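Local coordinates for protein pentafunctional AROM polypeptide (Schizosaccharomyces pombe, PDB 5SWV) that probably carries out the third and fourth steps of the shikimate pathway, dehydrating 3-dehydroquinate to 3-dehydroshikimate and reducing this product to shikimate, at residues 201-206 with 229-234; 211-216 with 244-249; 238-243 with 275-280. One frame throughout, in Å; residues are numbered along the deposited sequence.

Overall arrangement
Contacts 1 and 2 belong to the dehydroquinase barrel, whereas contact 3 joins that barrel to the substrate-binding domain of the dehydrogenase. Contact 1 is partly buried and ties the end of strand 198-203 to the loop before helix 236-245 with one backbone hydrogen bond and a methionine. Contact 2 lies at the surface, where apolar branches meet beside a lysine and a glutamate whose charged atoms do not meet. Contact 3, partly buried like contact 1, rests on an asparagine amide gripping a backbone carbonyl. Helix 236-245 serves both contacts 2 and 3, whose centres are about 10 Å apart, and Arg243 from contact 3 bonds to Ile212 O of contact 2. Arg211 likewise bridges contacts 1 and 2.

Contact 1: residues 201-206 with 229-234; sequences FNMGRF and AAPGQL
Met203, the last residue of strand 198-203, lies along the Ala230-Pro231 side of the facing loop. Its CB rests against Pro231 O at 3.6 Å. With CG lodged between the backbone N and the carbonyl carbon (chi1 66°), the chain runs on past the proline ring, where SD approaches Pro231 CD at 4.4 Å. A bend at the last torsion then brings the methyl CE to Ala230 CB, 3.6 Å away. Met203 also packs on Val171 and Met173 of strand 167-173.

Beside it, Gly204 N donates to Pro231 O at 2.7 Å. The same oxygen also accepts from Arg211 NH2, so two donors grip it. Pro231 and Gly232 form the corner of a type II turn from Ala230 to Gln233, and both Gly204 and Gly232 adopt positive phi. Because Gly232 has no side chain, Gly204 O can come to 3.6 Å from its CA. Within the loop, Gln233 OE1 accepts from Ala229 N at 2.7 Å in the carbonyl plane, while its NE2 reaches Thr16 OG1.

The contact thus joins a carbonyl held by a backbone N-H and an arginine to an apolar methionine contact, securing the loop against the C-terminal end of a strand, the end at which TIM barrels carry their active sites.

Contact 2: residues 211-216 with 244-249; sequences RILNKF and VLIGEI
Glu248 OE1 is held in a salt bridge by Arg11 NH2, while Lys215 only passes nearby. The lysine crosses the glutamate at about a right angle and offers its aliphatic CD at 4.1 Å from Glu248 OE1. Its ammonium nitrogen NZ stays 5.0 Å from the same oxygen, too far for an ion pair, although the opposite charges probably still attract. A bend at chi2 of Glu248 (-75°) turns the carboxylate from an extended course, bringing OE1 near the lysine chain.

The apolar half centres on Ile246. Its CG1 stands between the backbone N and the carbonyl carbon (chi1 70°), which carries CD1 forward to two neighbours on helix 208-213. CD1 meets Ile212 CG2 at 3.6 Å and, at the same separation, Leu213 CD2. Both pairs of side chains cross at a slant. Leu213 CD2 also approaches Glu248 CG, so one leucine branch spans the isoleucine and the aliphatic base of the acid. All of this lies at the protein surface, with Ile246 exposed.

Each segment contains the end of a helix. Gly247 takes up positive phi in a Schellman motif. On the other side Asn214 leaves helical geometry, and its ND2 donates to Phe216 O at 3.1 Å from above the carbonyl plane and also to Thr218 OG1 of strand 218-220. Asn214 OD1 accepts from Leu200 N of strand 198-203 and from Arg187 NH1 of helix 177-193, tying this chain to both. Ile212 continues the apolar packing onto Leu239 and Ala242 of helix 236-245, and Arg243 of that helix bonds to Ile212 O, so the contact prolongs the seam between helices 208-213 and 236-245 at their C-terminal ends.

Contact 3: residues 238-243 with 275-280; sequences QLNEAR and ELLGLP
Asn240 of helix 236-245 reaches across to the end of helix 266-277, where its ND2 donates to Leu277 O at 2.6 Å. The bond is nearly straight, with an N-H...O angle of 163°, and the donor lies in the carbonyl plane while the oxygen lies in the plane of the amide. Placing CG anti to the carbonyl carbon (chi1 -69°) directs the amide at this target.

This is the closely packed part. Leu279 crosses Asn240 at a slant and sets its CD2 over the amide, 3.9 Å from Asn240 CG, so that a branched apolar side chain covers the group while the hydrogen bond holds its rotation. Met518 touches both Asn240 and Leu279, and Phe512 of helix 500-516 packs on both Leu277 and Leu279, adding to the apolar surroundings of the buried asparagine. Gly278, which has positive phi, belongs here too: its CA lies 4.9 Å from Glu241 CA, the closest pair of CA atoms across the segments, and 3.7 Å from Glu241 CG. Glu241 N and Gly278 O are close, at 3.4 Å, but too poorly angled to bond.

Beyond CG the Glu241 side chain is looser. It is extended, and its carboxylate has a long, weak ion pair with Lys237 on its own helix. Both Glu241 and Gly278 are partly exposed.

The segments belong to different enzymes of the polypeptide, the dehydroquinase barrel and the substrate-binding domain of shikimate dehydrogenase. Their chemistry implies a domain junction in which an amide-to-carbonyl bond under a leucine is the one hydrogen bond between the two segments, and a glycine lets the backbones draw near without any salt bridge between them.

Contact 1: residues 201-206 with 229-234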
loop_
_atom_site.group_PDB
_atom_site.type_symbol
_atom_site.label_atom_id
_atom_site.label_comp_id
_atom_site.label_asym_id
_atom_site.label_seq_id
_atom_site.Cartn_x
_atom_site.Cartn_y
_atom_site.Cartn_z
ATOM N N PHE A 201 -18.969 11.751 -10.890
ATOM C CA PHE A 201 -18.707 13.106 -10.398
ATOM C C PHE A 201 -18.748 14.113 -11.534
ATOM O O PHE A 201 -18.917 13.745 -12.688
ATOM C CB PHE A 201 -17.354 13.188 -9.691
ATOM C CG PHE A 201 -16.186 12.836 -10.555
ATOM C CD1 PHE A 201 -15.808 11.505 -10.734
ATOM C CD2 PHE A 201 -15.420 13.826 -11.155
ATOM C CE1 PHE A 201 -14.707 11.174 -11.516
ATOM C CE2 PHE A 201 -14.308 13.499 -11.932
ATOM C CZ PHE A 201 -13.963 12.171 -12.123
ATOM N N ASN A 202 -18.627 15.387 -11.175
ATOM C CA ASN A 202 -18.523 16.474 -12.122
ATOM C C ASN A 202 -17.146 17.076 -11.995
ATOM O O ASN A 202 -16.696 17.386 -10.881
ATOM C CB ASN A 202 -19.552 17.555 -11.837
ATOM C CG ASN A 202 -20.980 17.060 -11.988
ATOM O OD1 ASN A 202 -21.329 16.441 -12.990
ATOM N ND2 ASN A 202 -21.816 17.339 -10.997
ATOM N N MET A 203 -16.478 17.228 -13.134
ATOM C CA MET A 203 -15.263 18.017 -13.188
ATOM C C MET A 203 -15.623 19.504 -13.238
ATOM O O MET A 203 -16.804 19.864 -13.310
ATOM C CB MET A 203 -14.369 17.568 -14.342
ATOM C CG MET A 203 -14.888 17.798 -15.757
ATOM S SD MET A 203 -13.833 17.118 -17.074
ATOM C CE MET A 203 -13.277 15.559 -16.408
ATOM N N GLY A 204 -14.605 20.353 -13.171
ATOM C CA GLY A 204 -14.791 21.793 -13.049
ATOM C C GLY A 204 -14.625 22.189 -11.602
ATOM O O GLY A 204 -14.890 21.393 -10.708
ATOM N N ARG A 205 -14.192 23.424 -11.369
ATOM C CA ARG A 205 -14.098 23.970 -10.011
ATOM C C ARG A 205 -15.435 23.973 -9.295
ATOM O O ARG A 205 -15.470 23.791 -8.084
ATOM C CB ARG A 205 -13.539 25.386 -10.021
ATOM C CG ARG A 205 -12.096 25.443 -10.485
ATOM C CD ARG A 205 -11.462 26.822 -10.301
ATOM N NE ARG A 205 -10.022 26.690 -10.072
ATOM C CZ ARG A 205 -9.466 26.183 -8.960
ATOM N NH1 ARG A 205 -8.144 26.088 -8.876
ATOM N NH2 ARG A 205 -10.209 25.758 -7.921
ATOM N N PHE A 206 -16.522 24.186 -10.039
ATOM C CA PHE A 206 -17.877 24.078 -9.477
ATOM C C PHE A 206 -18.233 22.637 -9.090
ATOM O O PHE A 206 -19.049 22.416 -8.202
ATOM C CB PHE A 206 -18.952 24.566 -10.459
ATOM C CG PHE A 206 -19.040 26.069 -10.637
ATOM C CD1 PHE A 206 -19.304 26.912 -9.553
ATOM C CD2 PHE A 206 -18.973 26.636 -11.922
ATOM C CE1 PHE A 206 -19.438 28.290 -9.741
ATOM C CE2 PHE A 206 -19.108 28.011 -12.111
ATOM C CZ PHE A 206 -19.338 28.838 -11.018
ATOM N N ALA A 229 -5.127 16.424 -13.893
ATOM C CA ALA A 229 -5.689 15.695 -15.021
ATOM C C ALA A 229 -6.947 16.371 -15.554
ATOM O O ALA A 229 -7.222 16.310 -16.740
ATOM C CB ALA A 229 -5.992 14.257 -14.627
ATOM N N ALA A 230 -7.722 16.982 -14.672
ATOM C CA ALA A 230 -8.919 17.699 -15.086
ATOM C C ALA A 230 -9.279 18.817 -14.093
ATOM O O ALA A 230 -8.878 18.759 -12.933
ATOM C CB ALA A 230 -10.070 16.717 -15.243
ATOM N N PRO A 231 -10.034 19.837 -14.556
ATOM C CA PRO A 231 -10.391 20.953 -13.683
ATOM C C PRO A 231 -11.142 20.490 -12.446
ATOM O O PRO A 231 -12.077 19.672 -12.541
ATOM C CB PRO A 231 -11.310 21.818 -14.556
ATOM C CG PRO A 231 -11.010 21.444 -15.953
ATOM C CD PRO A 231 -10.645 19.988 -15.895
ATOM N N GLY A 232 -10.722 21.006 -11.300
ATOM C CA GLY A 232 -11.393 20.726 -10.050
ATOM C C GLY A 232 -10.764 19.603 -9.276
ATOM O O GLY A 232 -11.206 19.292 -8.186
ATOM N N GLN A 233 -9.717 18.996 -9.810
ATOM C CA GLN A 233 -9.128 17.837 -9.168
ATOM C C GLN A 233 -8.428 18.227 -7.885
ATOM O O GLN A 233 -7.770 19.262 -7.824
ATOM C CB GLN A 233 -8.130 17.188 -10.094
ATOM C CG GLN A 233 -7.604 15.856 -9.595
ATOM C CD GLN A 233 -6.718 15.190 -10.626
ATOM O OE1 GLN A 233 -6.117 15.861 -11.482
ATOM N NE2 GLN A 233 -6.631 13.859 -10.557
ATOM N N LEU A 234 -8.563 17.360 -6.885
ATOM C CA LEU A 234 -8.006 17.559 -5.554
ATOM C C LEU A 234 -6.854 16.599 -5.263
ATOM O O LEU A 234 -6.769 15.542 -5.859
ATOM C CB LEU A 234 -9.105 17.311 -4.527
ATOM C CG LEU A 234 -10.306 18.250 -4.584
ATOM C CD1 LEU A 234 -11.402 17.793 -3.619
ATOM C CD2 LEU A 234 -9.877 19.688 -4.283
#

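Contact 2: residues 211-216 with 244-249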
loop_
_atom_site.group_PDB
_atom_site.type_symbol
_atom_site.label_atom_id
_atom_site.label_comp_id
_atom_site.label_asym_id
_atom_site.label_seq_id
_atom_site.Cartn_x
_atom_site.Cartn_y
_atom_site.Cartn_z
ATOM N N ARG A 211 -16.862 15.355 -6.406
ATOM C CA ARG A 211 -15.636 14.540 -6.223
ATOM C C ARG A 211 -15.501 14.086 -4.775
ATOM O O ARG A 211 -15.201 12.922 -4.495
ATOM C CB ARG A 211 -14.364 15.328 -6.576
ATOM C CG ARG A 211 -14.188 15.697 -8.043
ATOM C CD ARG A 211 -12.975 16.592 -8.175
ATOM N NE ARG A 211 -12.648 16.993 -9.541
ATOM C CZ ARG A 211 -12.033 16.238 -10.447
ATOM N NH1 ARG A 211 -11.690 14.979 -10.182
ATOM N NH2 ARG A 211 -11.774 16.751 -11.646
ATOM N N ILE A 212 -15.738 15.028 -3.868
ATOM C CA ILE A 212 -15.668 14.799 -2.436
ATOM C C ILE A 212 -16.667 13.729 -1.993
ATOM O O ILE A 212 -16.314 12.866 -1.194
ATOM C CB ILE A 212 -15.858 16.140 -1.698
ATOM C CG1 ILE A 212 -14.599 17.002 -1.871
ATOM C CG2 ILE A 212 -16.182 15.945 -0.223
ATOM C CD1 ILE A 212 -14.857 18.490 -1.737
ATOM N N LEU A 213 -17.884 13.778 -2.538
ATOM C CA LEU A 213 -18.945 12.791 -2.239
ATOM C C LEU A 213 -18.835 11.441 -2.966
ATOM O O LEU A 213 -19.452 10.454 -2.535
ATOM C CB LEU A 213 -20.328 13.385 -2.552
ATOM C CG LEU A 213 -20.728 14.645 -1.778
ATOM C CD1 LEU A 213 -22.111 15.124 -2.211
ATOM C CD2 LEU A 213 -20.672 14.411 -0.278
ATOM N N ASN A 214 -18.092 11.393 -4.070
ATOM C CA ASN A 214 -17.855 10.134 -4.767
ATOM C C ASN A 214 -16.889 9.230 -3.989
ATOM O O ASN A 214 -15.692 9.474 -3.949
ATOM C CB ASN A 214 -17.319 10.407 -6.160
ATOM C CG ASN A 214 -17.037 9.130 -6.922
ATOM O OD1 ASN A 214 -17.946 8.464 -7.366
ATOM N ND2 ASN A 214 -15.770 8.778 -7.054
ATOM N N LYS A 215 -17.413 8.184 -3.367
ATOM C CA LYS A 215 -16.606 7.369 -2.440
ATOM C C LYS A 215 -15.757 6.354 -3.161
ATOM O O LYS A 215 -14.624 6.136 -2.784
ATOM C CB LYS A 215 -17.494 6.707 -1.390
ATOM C CG LYS A 215 -18.109 7.765 -0.480
ATOM C CD LYS A 215 -18.995 7.214 0.625
ATOM C CE LYS A 215 -20.143 6.397 0.050
ATOM N NZ LYS A 215 -21.353 6.496 0.904
ATOM N N PHE A 216 -16.303 5.780 -4.223
ATOM C CA PHE A 216 -15.655 4.710 -4.959
ATOM C C PHE A 216 -14.726 5.203 -6.069
ATOM O O PHE A 216 -15.181 5.763 -7.065
ATOM C CB PHE A 216 -16.719 3.795 -5.555
ATOM C CG PHE A 216 -16.156 2.626 -6.280
ATOM C CD1 PHE A 216 -15.620 1.559 -5.573
ATOM C CD2 PHE A 216 -16.137 2.596 -7.672
ATOM C CE1 PHE A 216 -15.080 0.462 -6.239
ATOM C CE2 PHE A 216 -15.597 1.508 -8.347
ATOM C CZ PHE A 216 -15.064 0.438 -7.630
ATOM N N VAL A 244 -13.634 16.024 5.919
ATOM C CA VAL A 244 -13.755 16.300 7.338
ATOM C C VAL A 244 -14.657 17.507 7.546
ATOM O O VAL A 244 -15.546 17.482 8.403
ATOM C CB VAL A 244 -12.385 16.522 8.001
ATOM C CG1 VAL A 244 -12.536 17.017 9.441
ATOM C CG2 VAL A 244 -11.570 15.226 7.970
ATOM N N LEU A 245 -14.437 18.547 6.748
ATOM C CA LEU A 245 -15.191 19.791 6.879
ATOM C C LEU A 245 -16.661 19.645 6.536
ATOM O O LEU A 245 -17.480 20.315 7.149
ATOM C CB LEU A 245 -14.565 20.906 6.042
ATOM C CG LEU A 245 -13.260 21.465 6.619
ATOM C CD1 LEU A 245 -12.499 22.272 5.581
ATOM C CD2 LEU A 245 -13.498 22.305 7.868
ATOM N N ILE A 246 -17.014 18.770 5.593
ATOM C CA ILE A 246 -18.441 18.552 5.301
ATOM C C ILE A 246 -19.137 17.551 6.214
ATOM O O ILE A 246 -20.338 17.378 6.093
ATOM C CB ILE A 246 -18.721 18.187 3.825
ATOM C CG1 ILE A 246 -18.227 16.786 3.466
ATOM C CG2 ILE A 246 -18.115 19.230 2.896
ATOM C CD1 ILE A 246 -18.831 16.277 2.181
ATOM N N GLY A 247 -18.397 16.900 7.108
ATOM C CA GLY A 247 -18.961 15.892 8.009
ATOM C C GLY A 247 -18.981 14.431 7.548
ATOM O O GLY A 247 -19.628 13.606 8.190
ATOM N N GLU A 248 -18.273 14.102 6.466
ATOM C CA GLU A 248 -18.175 12.719 5.982
ATOM C C GLU A 248 -17.215 11.891 6.828
ATOM O O GLU A 248 -17.581 10.818 7.254
ATOM C CB GLU A 248 -17.739 12.661 4.518
ATOM C CG GLU A 248 -18.860 12.906 3.508
ATOM C CD GLU A 248 -19.817 11.720 3.343
ATOM O OE1 GLU A 248 -19.466 10.748 2.622
ATOM O OE2 GLU A 248 -20.936 11.782 3.915
ATOM N N ILE A 249 -16.001 12.385 7.056
ATOM C CA ILE A 249 -15.031 11.742 7.964
ATOM C C ILE A 249 -15.055 12.415 9.325
ATOM O O ILE A 249 -14.752 13.607 9.425
ATOM C CB ILE A 249 -13.598 11.853 7.416
ATOM C CG1 ILE A 249 -13.452 10.955 6.195
ATOM C CG2 ILE A 249 -12.563 11.467 8.469
ATOM C CD1 ILE A 249 -12.206 11.222 5.377
#

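Contact 3: residues 238-243 with 275-280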
loop_
_atom_site.group_PDB
_atom_site.type_symbol
_atom_site.label_atom_id
_atom_site.label_comp_id
_atom_site.label_asym_id
_atom_site.label_seq_id
_atom_site.Cartn_x
_atom_site.Cartn_y
_atom_site.Cartn_z
ATOM N N GLN A 238 -6.172 17.390 0.393
ATOM C CA GLN A 238 -7.313 18.258 0.193
ATOM C C GLN A 238 -8.604 17.482 0.297
ATOM O O GLN A 238 -9.574 17.957 0.890
ATOM C CB GLN A 238 -7.244 18.911 -1.181
ATOM C CG GLN A 238 -6.135 19.940 -1.344
ATOM C CD GLN A 238 -6.120 20.545 -2.745
ATOM O OE1 GLN A 238 -5.987 19.848 -3.764
ATOM N NE2 GLN A 238 -6.280 21.864 -2.803
ATOM N N LEU A 239 -8.607 16.291 -0.292
ATOM C CA LEU A 239 -9.800 15.460 -0.330
ATOM C C LEU A 239 -10.256 15.088 1.060
ATOM O O LEU A 239 -11.440 15.144 1.340
ATOM C CB LEU A 239 -9.573 14.192 -1.153
ATOM C CG LEU A 239 -10.785 13.255 -1.321
ATOM C CD1 LEU A 239 -11.924 13.912 -2.085
ATOM C CD2 LEU A 239 -10.374 11.966 -2.024
ATOM N N ASN A 240 -9.318 14.703 1.918
ATOM C CA ASN A 240 -9.643 14.389 3.313
ATOM C C ASN A 240 -10.061 15.646 4.082
ATOM O O ASN A 240 -11.081 15.662 4.765
ATOM C CB ASN A 240 -8.456 13.734 4.008
ATOM C CG ASN A 240 -8.162 12.334 3.493
ATOM O OD1 ASN A 240 -9.075 11.577 3.153
ATOM N ND2 ASN A 240 -6.881 11.973 3.460
ATOM N N GLU A 241 -9.276 16.703 3.950
ATOM C CA GLU A 241 -9.633 17.966 4.554
ATOM C C GLU A 241 -11.067 18.392 4.242
ATOM O O GLU A 241 -11.794 18.833 5.125
ATOM C CB GLU A 241 -8.669 19.039 4.104
ATOM C CG GLU A 241 -7.354 18.969 4.835
ATOM C CD GLU A 241 -6.340 19.974 4.312
ATOM O OE1 GLU A 241 -6.486 20.449 3.152
ATOM O OE2 GLU A 241 -5.380 20.279 5.070
ATOM N N ALA A 242 -11.466 18.243 2.989
ATOM C CA ALA A 242 -12.815 18.589 2.569
ATOM C C ALA A 242 -13.848 17.663 3.210
ATOM O O ALA A 242 -14.844 18.124 3.781
ATOM C CB ALA A 242 -12.924 18.528 1.057
ATOM N N ARG A 243 -13.591 16.358 3.134
ATOM C CA ARG A 243 -14.474 15.360 3.737
ATOM C C ARG A 243 -14.657 15.531 5.241
ATOM O O ARG A 243 -15.713 15.213 5.777
ATOM C CB ARG A 243 -13.982 13.953 3.415
ATOM C CG ARG A 243 -14.296 13.565 1.983
ATOM C CD ARG A 243 -13.659 12.258 1.558
ATOM N NE ARG A 243 -14.088 11.907 0.200
ATOM C CZ ARG A 243 -13.608 10.901 -0.531
ATOM N NH1 ARG A 243 -12.659 10.089 -0.057
ATOM N NH2 ARG A 243 -14.085 10.705 -1.759
ATOM N N GLU A 275 -1.417 14.871 9.853
ATOM C CA GLU A 275 -1.090 16.188 9.342
ATOM C C GLU A 275 -0.755 16.144 7.864
ATOM O O GLU A 275 -1.209 16.983 7.121
ATOM C CB GLU A 275 0.095 16.733 10.116
ATOM C CG GLU A 275 0.296 18.225 9.985
ATOM C CD GLU A 275 1.732 18.658 10.288
ATOM O OE1 GLU A 275 2.512 17.882 10.911
ATOM O OE2 GLU A 275 2.077 19.800 9.886
ATOM N N LEU A 276 0.030 15.158 7.448
ATOM C CA LEU A 276 0.366 14.951 6.032
ATOM C C LEU A 276 -0.787 14.447 5.163
ATOM O O LEU A 276 -0.737 14.590 3.962
ATOM C CB LEU A 276 1.546 13.987 5.900
ATOM C CG LEU A 276 2.881 14.491 6.493
ATOM C CD1 LEU A 276 3.836 13.333 6.777
ATOM C CD2 LEU A 276 3.544 15.520 5.582
ATOM N N LEU A 277 -1.817 13.867 5.759
ATOM C CA LEU A 277 -2.956 13.340 5.005
ATOM C C LEU A 277 -4.268 14.098 5.187
ATOM O O LEU A 277 -5.292 13.699 4.610
ATOM C CB LEU A 277 -3.144 11.869 5.366
ATOM C CG LEU A 277 -2.192 11.025 4.525
ATOM C CD1 LEU A 277 -1.379 10.103 5.387
ATOM C CD2 LEU A 277 -2.979 10.278 3.464
ATOM N N GLY A 278 -4.234 15.194 5.950
ATOM C CA GLY A 278 -5.389 16.071 6.099
ATOM C C GLY A 278 -6.458 15.490 6.996
ATOM O O GLY A 278 -7.640 15.796 6.824
ATOM N N LEU A 279 -6.041 14.671 7.962
ATOM C CA LEU A 279 -6.956 13.994 8.864
ATOM C C LEU A 279 -7.028 14.713 10.218
ATOM O O LEU A 279 -6.055 15.318 10.646
ATOM C CB LEU A 279 -6.519 12.531 9.058
ATOM C CG LEU A 279 -6.646 11.589 7.854
ATOM C CD1 LEU A 279 -6.249 10.185 8.275
ATOM C CD2 LEU A 279 -8.064 11.566 7.294
ATOM N N PRO A 280 -8.171 14.618 10.918
ATOM C CA PRO A 280 -8.390 15.395 12.135
ATOM C C PRO A 280 -8.199 14.602 13.415
ATOM O O PRO A 280 -8.765 14.970 14.434
ATOM C CB PRO A 280 -9.871 15.740 12.013
ATOM C CG PRO A 280 -10.458 14.473 11.454
ATOM C CD PRO A 280 -9.379 13.827 10.593
#